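Local coordinates for FAD:protein FMN transferase (Vibrio cholerae, PDB 6NXI), which probably transfers the FMN moiety of FAD, with magnesium, to a threonine hydroxyl of a target flavoprotein, binding the flavin covalently, at residues Ser68-Val73 / Gly139-Lys144. Sequence-based numbering, arbitrary orientation. Where two conformers were deposited one is given.
Sequences SEPFAV and GNTLSK
A short edge strand, Phe-71 and Ala-72, pairs antiparallel with strand 141-144 in a small three-stranded sheet apart from the large sheet of this ApbE-family protein. Phe-71 and Leu-142 form the hydrogen-bonded pair: Phe-71 N donates to Leu-142 O (2.8 Å), and Leu-142 N returns a nearly straight bond to Phe-71 O (2.9 Å, 169° at the hydrogen). Val-73 N adds a third, longer bond to Asn-140 O (3.2 Å). Toward residue 68 direct N-H...O pairing ends at Phe-71, and a water takes over, donating to Glu-69 O and accepting from Lys-144 N. Pro-70 has no N-H to give, but its nitrogen faces away from 139-144, and this pairing needs no donor there.

Strand 141-144 is central, flanked on its other side by strand 135-138, to which it is joined by a tight turn. Glu-138 O in this hairpin binds Thr-141 OG1, the hydroxyl set between backbone N and carbonyl carbon (chi1 76°). Thr-141 OG1 also lies 3.3 Å from Pro-70 CB, while Thr-141 CG2 rests on Ala-72 CA (3.9 Å), so the branched threonine serves both neighbours on this more open face.

On the face of Phe-71 and Leu-142, Leu-142 and Val-73 pack on helices 58-64 and 75-90. Val-73 crosses Leu-142 at about a right angle, CG1 4.0 Å from Leu-142 CG and CG2 nearly as close, both methyls facing the leucine branch point from one side. Leucine suits this buried place, reaching Phe-62 and Val-81 on the two helices, whereas the Phe-71 ring leads away from strand 141-144 to meet His-65 and, on helix 58-64, Arg-61.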
ATOM      1  N   SER A  68      24.588 -13.601   5.488  1.00 44.02           N
ATOM      2  CA  SER A  68      24.446 -13.666   4.011  0.60 45.21           C
ATOM      3  C   SER A  68      23.619 -14.897   3.619  1.00 43.64           C
ATOM      4  O   SER A  68      23.212 -14.967   2.466  1.00 45.18           O
ATOM      5  CB  SER A  68      25.824 -13.755   3.355  0.60 48.47           C
ATOM      6  OG  SER A  68      26.360 -12.480   3.049  0.60 50.13           O
ATOM      7  N   GLU A  69      23.463 -15.874   4.536  1.00 44.60           N
ATOM      8  CA  GLU A  69      22.870 -17.208   4.216  1.00 44.73           C
ATOM      9  C   GLU A  69      21.381 -17.080   3.941  1.00 42.74           C
ATOM     10  O   GLU A  69      20.663 -16.302   4.589  1.00 39.00           O
ATOM     11  CB  GLU A  69      23.133 -18.282   5.279  1.00 49.03           C
ATOM     12  CG  GLU A  69      24.616 -18.652   5.427  1.00 53.03           C
ATOM     13  CD  GLU A  69      25.248 -19.607   4.413  1.00 56.44           C
ATOM     14  OE1 GLU A  69      24.700 -19.792   3.312  1.00 60.15           O
ATOM     15  OE2 GLU A  69      26.306 -20.202   4.739  1.00 63.41           O
ATOM     16  N   PRO A  70      20.865 -17.819   2.927  1.00 41.51           N
ATOM     17  CA  PRO A  70      19.462 -17.662   2.524  1.00 39.36           C
ATOM     18  C   PRO A  70      18.509 -17.996   3.680  1.00 37.89           C
ATOM     19  O   PRO A  70      18.789 -18.848   4.513  1.00 37.97           O
ATOM     20  CB  PRO A  70      19.318 -18.610   1.322  1.00 40.17           C
ATOM     21  CG  PRO A  70      20.741 -18.747   0.813  1.00 42.12           C
ATOM     22  CD  PRO A  70      21.588 -18.760   2.064  1.00 42.22           C
ATOM     23  N   PHE A  71      17.432 -17.211   3.775  1.00 33.89           N
ATOM     24  CA  PHE A  71      16.431 -17.333   4.849  1.00 33.39           C
ATOM     25  C   PHE A  71      15.085 -17.705   4.208  1.00 32.72           C
ATOM     26  O   PHE A  71      14.485 -16.921   3.429  1.00 31.16           O
ATOM     27  CB  PHE A  71      16.400 -16.003   5.605  1.00 31.50           C
ATOM     28  CG  PHE A  71      15.434 -15.973   6.750  1.00 31.50           C
ATOM     29  CD1 PHE A  71      15.815 -16.265   8.045  1.00 32.42           C
ATOM     30  CD2 PHE A  71      14.122 -15.616   6.519  1.00 29.69           C
ATOM     31  CE1 PHE A  71      14.898 -16.188   9.083  1.00 30.97           C
ATOM     32  CE2 PHE A  71      13.192 -15.608   7.550  1.00 29.28           C
ATOM     33  CZ  PHE A  71      13.590 -15.848   8.830  1.00 29.94           C
ATOM     34  N   ALA A  72      14.587 -18.901   4.512  1.00 32.89           N
ATOM     35  CA  ALA A  72      13.362 -19.409   3.878  1.00 32.18           C
ATOM     36  C   ALA A  72      12.148 -18.650   4.415  1.00 31.33           C
ATOM     37  O   ALA A  72      12.088 -18.334   5.616  1.00 32.04           O
ATOM     38  CB  ALA A  72      13.241 -20.892   4.100  1.00 33.96           C
ATOM     39  N   VAL A  73      11.241 -18.333   3.501  1.00 30.45           N
ATOM     40  CA  VAL A  73       9.973 -17.633   3.800  1.00 29.11           C
ATOM     41  C   VAL A  73       8.816 -18.357   3.109  1.00 29.89           C
ATOM     42  O   VAL A  73       8.997 -19.217   2.198  1.00 29.89           O
ATOM     43  CB  VAL A  73      10.058 -16.154   3.387  1.00 28.51           C
ATOM     44  CG1 VAL A  73      11.126 -15.402   4.181  1.00 29.18           C
ATOM     45  CG2 VAL A  73      10.283 -16.016   1.889  1.00 29.78           C
ATOM     46  N   GLY A 139      15.042 -18.841  -5.106  1.00 40.46           N
ATOM     47  CA  GLY A 139      14.005 -19.871  -4.956  1.00 40.75           C
ATOM     48  C   GLY A 139      12.987 -19.356  -3.974  1.00 40.17           C
ATOM     49  O   GLY A 139      12.443 -18.267  -4.247  1.00 38.50           O
ATOM     50  N   ASN A 140      12.839 -20.038  -2.837  1.00 39.58           N
ATOM     51  CA  ASN A 140      11.844 -19.687  -1.787  1.00 38.93           C
ATOM     52  C   ASN A 140      12.549 -19.030  -0.590  1.00 36.36           C
ATOM     53  O   ASN A 140      12.098 -19.240   0.568  1.00 36.48           O
ATOM     54  CB  ASN A 140      11.059 -20.935  -1.390  1.00 43.13           C
ATOM     55  CG  ASN A 140      10.316 -21.508  -2.575  1.00 48.92           C
ATOM     56  OD1 ASN A 140       9.975 -20.772  -3.502  1.00 55.28           O
ATOM     57  ND2 ASN A 140      10.030 -22.800  -2.551  1.00 51.21           N
ATOM     58  N   THR A 141      13.634 -18.295  -0.840  1.00 32.18           N
ATOM     59  CA  THR A 141      14.430 -17.663   0.242  1.00 31.69           C
ATOM     60  C   THR A 141      14.711 -16.209  -0.115  1.00 31.34           C
ATOM     61  O   THR A 141      14.649 -15.812  -1.311  1.00 32.21           O
ATOM     62  CB  THR A 141      15.748 -18.410   0.547  1.00 33.69           C
ATOM     63  OG1 THR A 141      16.640 -18.080  -0.510  1.00 34.07           O
ATOM     64  CG2 THR A 141      15.541 -19.904   0.642  1.00 34.04           C
ATOM     65  N   LEU A 142      14.997 -15.460   0.936  1.00 31.14           N
ATOM     66  CA  LEU A 142      15.554 -14.097   0.868  1.00 32.08           C
ATOM     67  C   LEU A 142      16.995 -14.130   1.370  1.00 32.86           C
ATOM     68  O   LEU A 142      17.252 -14.822   2.367  1.00 33.17           O
ATOM     69  CB  LEU A 142      14.735 -13.176   1.783  1.00 31.37           C
ATOM     70  CG  LEU A 142      13.226 -13.145   1.582  1.00 30.65           C
ATOM     71  CD1 LEU A 142      12.631 -12.061   2.476  1.00 30.19           C
ATOM     72  CD2 LEU A 142      12.866 -12.908   0.128  1.00 31.97           C
ATOM     73  N   SER A 143      17.851 -13.277   0.795  1.00 34.73           N
ATOM     74  CA  SER A 143      19.196 -13.041   1.376  0.60 35.34           C
ATOM     75  C   SER A 143      19.475 -11.542   1.430  1.00 34.21           C
ATOM     76  O   SER A 143      18.903 -10.765   0.623  1.00 33.17           O
ATOM     77  CB  SER A 143      20.314 -13.814   0.687  0.60 38.83           C
ATOM     78  OG  SER A 143      20.088 -13.935  -0.703  0.60 40.26           O
ATOM     79  N   LYS A 144      20.279 -11.175   2.408  1.00 35.25           N
ATOM     80  CA  LYS A 144      20.688  -9.773   2.628  1.00 35.61           C
ATOM     81  C   LYS A 144      22.204  -9.774   2.728  1.00 37.30           C
ATOM     82  O   LYS A 144      22.707 -10.613   3.493  1.00 39.22           O
ATOM     83  CB  LYS A 144      20.010  -9.210   3.877  1.00 35.98           C
ATOM     84  CG  LYS A 144      20.149 -10.052   5.138  1.00 37.77           C
ATOM     85  CD  LYS A 144      19.117  -9.757   6.224  1.00 37.60           C
ATOM     86  CE  LYS A 144      19.609  -8.768   7.247  1.00 37.44           C
ATOM     87  NZ  LYS A 144      18.630  -8.620   8.344  1.00 36.26           N
TER
HETATM   88  O   HOH W   1      20.634 -13.422   4.216  1.00 33.96           O